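Long-range contacts in protein 1d10 (Caenorhabditis elegans, PDB 1T9F), which is of unknown function but belongs to the MIR-domain beta-trefoil family that includes SDF2: residues D20-D28 and S39-N50; V7-F15 and H52-C63. One frame throughout, in Å; residues are numbered along the deposited sequence.

How the contacts relate
Both contacts lie in the first MIR repeat of a beta-trefoil, and contact 1 is nested inside the chain loop that contact 2 closes. Contact 2 pairs strands 12-17 and 53-57 of the six-stranded closed barrel; contact 1 pairs strands 23-27 and 38-43 of the second sheet. Contact 2 is the more buried, held by a disulfide, aromatic edge-to-face pairs and aliphatic packing. Contact 1 is partly buried and more polar, with histidines, serines and an asparagine, and its water links three side chains. They meet where Asp-47 forms a salt bridge with Lys-14, Leu-24 N probably bonds to Phe-15 O, and the backbone of His-25 packs against the Trp-53 ring.

Contact 1: D20-D28 and S39-N50; sequences DGSRLHSHD and SVTAVKNSDDIN
An antiparallel beta hairpin of the trefoil joins strand 23-27 to strand 39-43, and the chain then curls back through Asp-48 and Asn-50 over the face carrying His-25. Two hydrogen-bonded pairs, Arg-23 with Val-43 and His-25 with Thr-41, hold the strands; between them Leu-24 faces Ala-42 at a CA-CA distance of 4.4 Å. On that other face Leu-24 CD1 touches Val-40 CG1 at 3.7 Å, and Val-160 of strand 158-163 packs on both side chains.

The ring of His-25 lies between the Val-43 methyl and the Asn-50 carbonyl. CG anti to the backbone N (chi1 -176°) lets it reach both Val-43 and Asp-48: Val-43 CG1 makes a CH-pi contact over one face, 3.8 Å from the ring centroid and offset toward the rim, and Asn-50 O lies over the opposite face. At the ring edge NE2 meets water 1 at 2.8 Å. Asp-48 closes an Asx turn, its OD2 taking Asn-50 N from above the carboxylate plane. Next along the strand, Ser-26 N donates to Asn-50 O at 3.3 Å, a carbonyl that also accepts from His-79 NE2. His-27 NE2 reaches Ser-39 OG at 3.0 Å, close to the ring plane, and that hydroxyl is also bonded to Val-29 O.

With only an alanine methyl at His-25, Val-43 and the Asn-50 carbonyl are likely to face a gap and water 1 to lose one of three partners. The direct bond from His-25 NE2 to Asp-48 OD1 is weak, at 3.5 Å, so it is mainly water 1, bound also to Asp-48 OD1 and Asn-50 ND2, that bridges the hairpin to the returning loop.

Contact 2: V7-F15 and H52-C63; sequences VTCYSVLKF and HWQIFPALNAKC
Cys-9 and Cys-63 are joined by a disulfide, SG to SG 2.0 Å with a torsion of -87° about the bond, which fastens the turn before strand 12-15 to the chain beyond strand 53-57. The tight part lies deeper, around Ile-55, whose CD1 meets Leu-13 CD2 at 4.0 Å and Ser-11 OG at 3.5 Å. That hydroxyl and Ser-11 N both donate to Thr-8 O. Further along, Leu-13 and Trp-53 form a hydrogen-bonded pair, and Phe-15 turns its edge to the five-membered ring of Trp-53 in an offset edge-to-face stack.

The turn itself is gripped through its backbone: Tyr-10 N donates to Ile-55 O at 2.7 Å, while the extended Gln-54 side chain sends NE2 to Tyr-10 O at 3.0 Å in a nearly straight bond, the acceptor lying in its amide plane.

Packing is looser toward solvent. Val-12 and Gln-54 share a partly exposed face, with Val-12 CG2 4.1 Å from Gln-54 CB. At the outer, disulfide end, Tyr-10 points the CE1 edge of its ring at the centre of the Phe-56 face, a T-shaped pair with centroids 5.0 Å apart and planes at 80°. CG anti to the carbonyl carbon (chi1 -68°) carries the ring across, so that its CE2 also makes an oblique sulfur-aromatic contact with Cys-63 SG, at 3.4 Å. Water 2 links Tyr-10 OH to Cys-63 N.

Leu-13, Phe-15, Trp-53 and Ile-55 are buried: Phe-15 and Ile-55 pack on Leu-77 of the next strand, Leu-13 and Phe-15 on Val-174. Strands 12-17 and 53-57 are thus neighbours in the closed six-stranded barrel of the beta-trefoil, the fold of MIR domains.

Contact 1: D20-D28 and S39-N50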
# COMPACT_ATOMS: atom_id res chain seq x y z
N ASP A 20 6.77 -10.85 7.12
CA ASP A 20 5.67 -11.81 7.18
C ASP A 20 5.46 -12.57 5.87
O ASP A 20 4.96 -13.70 5.88
CB ASP A 20 4.36 -11.10 7.57
CG ASP A 20 3.23 -12.07 7.80
OD1 ASP A 20 3.46 -13.08 8.50
OD2 ASP A 20 2.11 -11.83 7.29
N GLY A 21 5.83 -11.96 4.75
CA GLY A 21 5.66 -12.62 3.46
C GLY A 21 4.28 -12.46 2.83
O GLY A 21 4.06 -12.91 1.71
N SER A 22 3.35 -11.83 3.55
CA SER A 22 2.00 -11.62 3.04
C SER A 22 1.96 -10.51 1.98
O SER A 22 2.79 -9.60 2.00
CB SER A 22 1.06 -11.28 4.20
OG SER A 22 1.56 -10.18 4.94
N ARG A 23 0.98 -10.57 1.08
CA ARG A 23 0.86 -9.58 0.01
C ARG A 23 -0.24 -8.56 0.28
O ARG A 23 -1.33 -8.93 0.71
CB ARG A 23 0.56 -10.25 -1.33
CG ARG A 23 1.71 -11.06 -1.90
CD ARG A 23 1.75 -12.46 -1.32
NE ARG A 23 2.98 -13.15 -1.69
CZ ARG A 23 3.34 -13.45 -2.93
NH1 ARG A 23 2.56 -13.11 -3.95
NH2 ARG A 23 4.48 -14.08 -3.16
N LEU A 24 0.06 -7.29 0.01
CA LEU A 24 -0.92 -6.21 0.21
C LEU A 24 -2.12 -6.62 -0.62
O LEU A 24 -1.97 -7.06 -1.77
CB LEU A 24 -0.36 -4.87 -0.25
CG LEU A 24 -1.21 -3.66 0.14
CD1 LEU A 24 -1.36 -3.60 1.64
CD2 LEU A 24 -0.56 -2.38 -0.37
N HIS A 25 -3.31 -6.43 -0.07
CA HIS A 25 -4.50 -6.94 -0.74
C HIS A 25 -5.77 -6.14 -0.46
O HIS A 25 -5.87 -5.43 0.55
CB HIS A 25 -4.65 -8.39 -0.23
CG HIS A 25 -5.76 -9.18 -0.86
ND1 HIS A 25 -7.04 -9.19 -0.36
CD2 HIS A 25 -5.75 -10.08 -1.88
CE1 HIS A 25 -7.77 -10.06 -1.03
NE2 HIS A 25 -7.01 -10.61 -1.96
N SER A 26 -6.72 -6.22 -1.37
CA SER A 26 -8.00 -5.57 -1.15
C SER A 26 -9.09 -6.42 -1.79
O SER A 26 -8.80 -7.40 -2.48
CB SER A 26 -8.03 -4.16 -1.70
OG SER A 26 -9.11 -3.46 -1.10
N HIS A 27 -10.34 -6.03 -1.57
CA HIS A 27 -11.46 -6.82 -2.07
C HIS A 27 -12.74 -6.05 -1.80
O HIS A 27 -12.70 -4.94 -1.28
CB HIS A 27 -11.46 -8.14 -1.32
CG HIS A 27 -11.06 -8.00 0.12
ND1 HIS A 27 -10.55 -9.04 0.86
CD2 HIS A 27 -11.10 -6.92 0.95
CE1 HIS A 27 -10.29 -8.61 2.09
NE2 HIS A 27 -10.61 -7.33 2.16
N ASP A 28 -13.89 -6.63 -2.14
CA ASP A 28 -15.17 -5.96 -1.95
C ASP A 28 -15.72 -6.18 -0.54
O ASP A 28 -16.90 -6.49 -0.36
CB ASP A 28 -16.19 -6.46 -2.97
CG ASP A 28 -17.33 -5.48 -3.19
OD1 ASP A 28 -17.78 -4.86 -2.20
OD2 ASP A 28 -17.78 -5.32 -4.34
N SER A 39 -11.98 -2.27 2.95
CA SER A 39 -10.82 -2.67 3.74
C SER A 39 -9.59 -3.02 2.91
O SER A 39 -9.67 -3.28 1.71
CB SER A 39 -11.17 -3.86 4.63
OG SER A 39 -11.43 -5.02 3.85
N VAL A 40 -8.44 -3.03 3.59
CA VAL A 40 -7.16 -3.38 2.99
C VAL A 40 -6.51 -4.36 3.95
O VAL A 40 -6.49 -4.13 5.15
CB VAL A 40 -6.23 -2.15 2.86
CG1 VAL A 40 -4.83 -2.60 2.43
CG2 VAL A 40 -6.81 -1.17 1.84
N THR A 41 -6.00 -5.46 3.41
CA THR A 41 -5.35 -6.47 4.25
C THR A 41 -4.08 -6.97 3.58
O THR A 41 -3.63 -6.43 2.57
CB THR A 41 -6.26 -7.70 4.43
OG1 THR A 41 -6.34 -8.42 3.18
CG2 THR A 41 -7.67 -7.28 4.86
N ALA A 42 -3.49 -8.01 4.18
CA ALA A 42 -2.30 -8.64 3.63
C ALA A 42 -2.62 -10.13 3.66
O ALA A 42 -3.02 -10.66 4.70
CB ALA A 42 -1.08 -8.33 4.47
N VAL A 43 -2.43 -10.80 2.53
CA VAL A 43 -2.75 -12.22 2.44
C VAL A 43 -1.57 -13.17 2.24
O VAL A 43 -0.65 -12.89 1.47
CB VAL A 43 -3.75 -12.46 1.29
CG1 VAL A 43 -5.06 -11.75 1.60
CG2 VAL A 43 -3.17 -11.94 -0.02
N LYS A 44 -1.63 -14.30 2.93
CA LYS A 44 -0.62 -15.34 2.82
C LYS A 44 -1.20 -16.29 1.77
O LYS A 44 -1.46 -17.46 2.04
CB LYS A 44 -0.44 -16.04 4.18
CG LYS A 44 0.33 -17.36 4.15
CD LYS A 44 1.66 -17.25 3.43
CE LYS A 44 2.37 -18.61 3.39
NZ LYS A 44 1.52 -19.67 2.76
N ASN A 45 -1.42 -15.75 0.58
CA ASN A 45 -1.99 -16.49 -0.54
C ASN A 45 -1.40 -15.95 -1.84
O ASN A 45 -1.94 -15.02 -2.44
CB ASN A 45 -3.51 -16.33 -0.55
CG ASN A 45 -4.10 -16.48 -1.93
OD1 ASN A 45 -3.91 -17.49 -2.60
ND2 ASN A 45 -4.83 -15.46 -2.38
N SER A 46 -0.29 -16.55 -2.26
CA SER A 46 0.41 -16.16 -3.47
C SER A 46 -0.48 -15.95 -4.70
O SER A 46 -1.64 -16.37 -4.73
CB SER A 46 1.49 -17.19 -3.81
OG SER A 46 2.15 -16.85 -5.01
N ASP A 47 0.09 -15.29 -5.70
CA ASP A 47 -0.58 -15.01 -6.97
C ASP A 47 -2.11 -14.94 -6.90
O ASP A 47 -2.79 -15.96 -7.01
CB ASP A 47 -0.14 -16.06 -8.00
CG ASP A 47 0.42 -15.43 -9.27
OD1 ASP A 47 0.85 -16.19 -10.18
OD2 ASP A 47 0.45 -14.19 -9.36
N ASP A 48 -2.63 -13.73 -6.73
CA ASP A 48 -4.08 -13.49 -6.67
C ASP A 48 -4.31 -12.12 -7.30
O ASP A 48 -3.65 -11.14 -6.93
CB ASP A 48 -4.58 -13.52 -5.22
CG ASP A 48 -6.09 -13.33 -5.12
OD1 ASP A 48 -6.63 -13.41 -3.99
OD2 ASP A 48 -6.75 -13.08 -6.15
N ILE A 49 -5.24 -12.05 -8.24
CA ILE A 49 -5.55 -10.80 -8.93
C ILE A 49 -5.91 -9.65 -8.00
O ILE A 49 -5.63 -8.49 -8.30
CB ILE A 49 -6.69 -11.02 -9.97
CG1 ILE A 49 -6.90 -9.74 -10.79
CG2 ILE A 49 -7.97 -11.42 -9.26
CD1 ILE A 49 -5.69 -9.32 -11.61
N ASN A 50 -6.53 -9.95 -6.86
CA ASN A 50 -6.89 -8.91 -5.91
C ASN A 50 -5.68 -8.41 -5.13
O ASN A 50 -5.82 -7.56 -4.25
CB ASN A 50 -7.96 -9.42 -4.93
CG ASN A 50 -9.31 -9.67 -5.61
OD1 ASN A 50 -9.88 -8.77 -6.22
ND2 ASN A 50 -9.80 -10.89 -5.51
O HOH W 1 -9.19 -12.10 -3.01

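Contact 2: V7-F15 and H52-C63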
# COMPACT_ATOMS: atom_id res chain seq x y z
N VAL A 7 11.62 0.54 -10.29
CA VAL A 7 10.17 0.45 -10.36
C VAL A 7 9.71 1.63 -11.20
O VAL A 7 10.17 2.75 -11.00
CB VAL A 7 9.55 0.54 -8.96
CG1 VAL A 7 8.04 0.42 -9.05
CG2 VAL A 7 10.13 -0.55 -8.06
N THR A 8 8.79 1.38 -12.13
CA THR A 8 8.33 2.43 -13.03
C THR A 8 6.88 2.86 -12.85
O THR A 8 6.04 2.12 -12.34
CB THR A 8 8.54 2.01 -14.49
OG1 THR A 8 7.70 0.88 -14.79
CG2 THR A 8 10.00 1.62 -14.73
N CYS A 9 6.59 4.07 -13.31
CA CYS A 9 5.25 4.62 -13.19
C CYS A 9 4.25 3.83 -14.04
O CYS A 9 4.54 3.49 -15.18
CB CYS A 9 5.28 6.09 -13.61
SG CYS A 9 4.12 7.12 -12.69
N TYR A 10 3.10 3.55 -13.45
CA TYR A 10 2.03 2.77 -14.08
C TYR A 10 2.33 1.28 -14.17
O TYR A 10 1.60 0.53 -14.81
CB TYR A 10 1.67 3.32 -15.46
CG TYR A 10 1.01 4.67 -15.38
CD1 TYR A 10 -0.14 4.86 -14.61
CD2 TYR A 10 1.54 5.77 -16.04
CE1 TYR A 10 -0.73 6.12 -14.50
CE2 TYR A 10 0.97 7.03 -15.94
CZ TYR A 10 -0.17 7.19 -15.17
OH TYR A 10 -0.73 8.44 -15.07
N SER A 11 3.42 0.85 -13.55
CA SER A 11 3.74 -0.58 -13.57
C SER A 11 2.72 -1.22 -12.62
O SER A 11 2.16 -0.54 -11.76
CB SER A 11 5.17 -0.81 -13.07
OG SER A 11 5.36 -0.27 -11.78
N VAL A 12 2.48 -2.52 -12.79
CA VAL A 12 1.53 -3.24 -11.94
C VAL A 12 2.32 -4.30 -11.21
O VAL A 12 3.04 -5.08 -11.84
CB VAL A 12 0.43 -3.94 -12.75
CG1 VAL A 12 -0.46 -4.75 -11.83
CG2 VAL A 12 -0.40 -2.92 -13.50
N LEU A 13 2.19 -4.35 -9.89
CA LEU A 13 2.94 -5.33 -9.12
C LEU A 13 2.32 -5.67 -7.77
O LEU A 13 1.27 -5.13 -7.41
CB LEU A 13 4.37 -4.81 -8.93
CG LEU A 13 4.46 -3.30 -8.71
CD1 LEU A 13 3.97 -2.98 -7.33
CD2 LEU A 13 5.87 -2.80 -8.90
N LYS A 14 2.96 -6.58 -7.05
CA LYS A 14 2.51 -7.01 -5.73
C LYS A 14 3.46 -6.43 -4.69
O LYS A 14 4.66 -6.31 -4.93
CB LYS A 14 2.54 -8.53 -5.63
CG LYS A 14 1.66 -9.26 -6.62
CD LYS A 14 2.11 -10.71 -6.74
CE LYS A 14 1.33 -11.45 -7.81
NZ LYS A 14 2.06 -12.68 -8.26
N PHE A 15 2.90 -6.08 -3.53
CA PHE A 15 3.69 -5.55 -2.42
C PHE A 15 3.72 -6.62 -1.35
O PHE A 15 2.71 -6.93 -0.73
CB PHE A 15 3.05 -4.27 -1.87
CG PHE A 15 3.19 -3.08 -2.79
CD1 PHE A 15 2.38 -2.96 -3.91
CD2 PHE A 15 4.16 -2.11 -2.55
CE1 PHE A 15 2.55 -1.90 -4.80
CE2 PHE A 15 4.34 -1.05 -3.43
CZ PHE A 15 3.54 -0.94 -4.55
N HIS A 52 -2.97 -7.28 -6.83
CA HIS A 52 -2.25 -6.43 -7.76
C HIS A 52 -2.60 -4.97 -7.60
O HIS A 52 -3.78 -4.61 -7.47
CB HIS A 52 -2.51 -6.87 -9.20
CG HIS A 52 -1.84 -8.16 -9.55
ND1 HIS A 52 -2.32 -9.38 -9.14
CD2 HIS A 52 -0.67 -8.41 -10.18
CE1 HIS A 52 -1.48 -10.33 -9.50
NE2 HIS A 52 -0.46 -9.77 -10.13
N TRP A 53 -1.56 -4.14 -7.61
CA TRP A 53 -1.69 -2.70 -7.47
C TRP A 53 -0.94 -1.98 -8.57
O TRP A 53 0.10 -2.44 -9.04
CB TRP A 53 -1.13 -2.24 -6.12
CG TRP A 53 -1.76 -2.89 -4.95
CD1 TRP A 53 -1.50 -4.13 -4.46
CD2 TRP A 53 -2.76 -2.32 -4.11
NE1 TRP A 53 -2.29 -4.38 -3.36
CE2 TRP A 53 -3.07 -3.28 -3.13
CE3 TRP A 53 -3.44 -1.09 -4.10
CZ2 TRP A 53 -4.03 -3.05 -2.13
CZ3 TRP A 53 -4.39 -0.86 -3.11
CH2 TRP A 53 -4.67 -1.84 -2.14
N GLN A 54 -1.46 -0.83 -8.99
CA GLN A 54 -0.80 -0.06 -10.03
C GLN A 54 -0.26 1.24 -9.49
O GLN A 54 -0.97 2.01 -8.84
CB GLN A 54 -1.77 0.22 -11.18
CG GLN A 54 -1.13 0.99 -12.32
CD GLN A 54 -2.00 0.99 -13.56
OE1 GLN A 54 -3.22 1.05 -13.46
NE2 GLN A 54 -1.37 0.91 -14.73
N ILE A 55 1.01 1.49 -9.76
CA ILE A 55 1.65 2.71 -9.31
C ILE A 55 1.23 3.90 -10.16
O ILE A 55 1.35 3.87 -11.39
CB ILE A 55 3.18 2.57 -9.37
CG1 ILE A 55 3.62 1.41 -8.48
CG2 ILE A 55 3.84 3.87 -8.92
CD1 ILE A 55 5.06 1.08 -8.59
N PHE A 56 0.71 4.93 -9.49
CA PHE A 56 0.26 6.16 -10.13
C PHE A 56 1.10 7.34 -9.62
O PHE A 56 1.63 7.29 -8.52
CB PHE A 56 -1.20 6.45 -9.79
CG PHE A 56 -2.18 5.91 -10.79
CD1 PHE A 56 -2.32 4.54 -10.98
CD2 PHE A 56 -2.98 6.77 -11.53
CE1 PHE A 56 -3.24 4.04 -11.90
CE2 PHE A 56 -3.91 6.28 -12.45
CZ PHE A 56 -4.04 4.91 -12.63
N PRO A 57 1.21 8.41 -10.43
CA PRO A 57 2.00 9.56 -9.95
C PRO A 57 1.19 10.18 -8.82
O PRO A 57 0.00 9.87 -8.67
CB PRO A 57 2.08 10.45 -11.18
CG PRO A 57 0.79 10.16 -11.90
CD PRO A 57 0.68 8.66 -11.78
N ALA A 58 1.82 11.04 -8.02
CA ALA A 58 1.14 11.68 -6.90
C ALA A 58 -0.09 12.45 -7.39
O ALA A 58 -0.18 12.79 -8.58
CB ALA A 58 2.09 12.62 -6.18
N LEU A 59 -1.03 12.74 -6.49
CA LEU A 59 -2.25 13.45 -6.86
C LEU A 59 -2.01 14.68 -7.72
O LEU A 59 -2.69 14.88 -8.73
CB LEU A 59 -3.05 13.87 -5.62
CG LEU A 59 -4.32 14.66 -5.95
CD1 LEU A 59 -5.31 13.77 -6.69
CD2 LEU A 59 -4.96 15.20 -4.68
N ASN A 60 -1.06 15.52 -7.33
CA ASN A 60 -0.80 16.73 -8.10
C ASN A 60 0.45 16.66 -8.98
O ASN A 60 1.10 17.67 -9.24
CB ASN A 60 -0.72 17.93 -7.16
CG ASN A 60 -2.04 18.18 -6.43
OD1 ASN A 60 -3.09 18.34 -7.06
ND2 ASN A 60 -1.99 18.21 -5.10
N ALA A 61 0.76 15.45 -9.44
CA ALA A 61 1.91 15.22 -10.30
C ALA A 61 1.46 14.48 -11.54
O ALA A 61 0.28 14.17 -11.71
CB ALA A 61 2.96 14.41 -9.56
N LYS A 62 2.41 14.20 -12.42
CA LYS A 62 2.15 13.48 -13.65
C LYS A 62 3.40 12.70 -14.01
O LYS A 62 4.51 13.07 -13.62
CB LYS A 62 1.79 14.46 -14.77
CG LYS A 62 2.86 15.52 -14.99
CD LYS A 62 2.41 16.58 -16.00
CE LYS A 62 3.42 17.70 -16.10
NZ LYS A 62 2.95 18.80 -16.99
N CYS A 63 3.24 11.61 -14.75
CA CYS A 63 4.38 10.80 -15.14
C CYS A 63 4.10 10.08 -16.44
O CYS A 63 2.97 10.07 -16.92
CB CYS A 63 4.67 9.76 -14.06
SG CYS A 63 3.45 8.41 -14.10
O HOH W 2 0.66 10.83 -15.96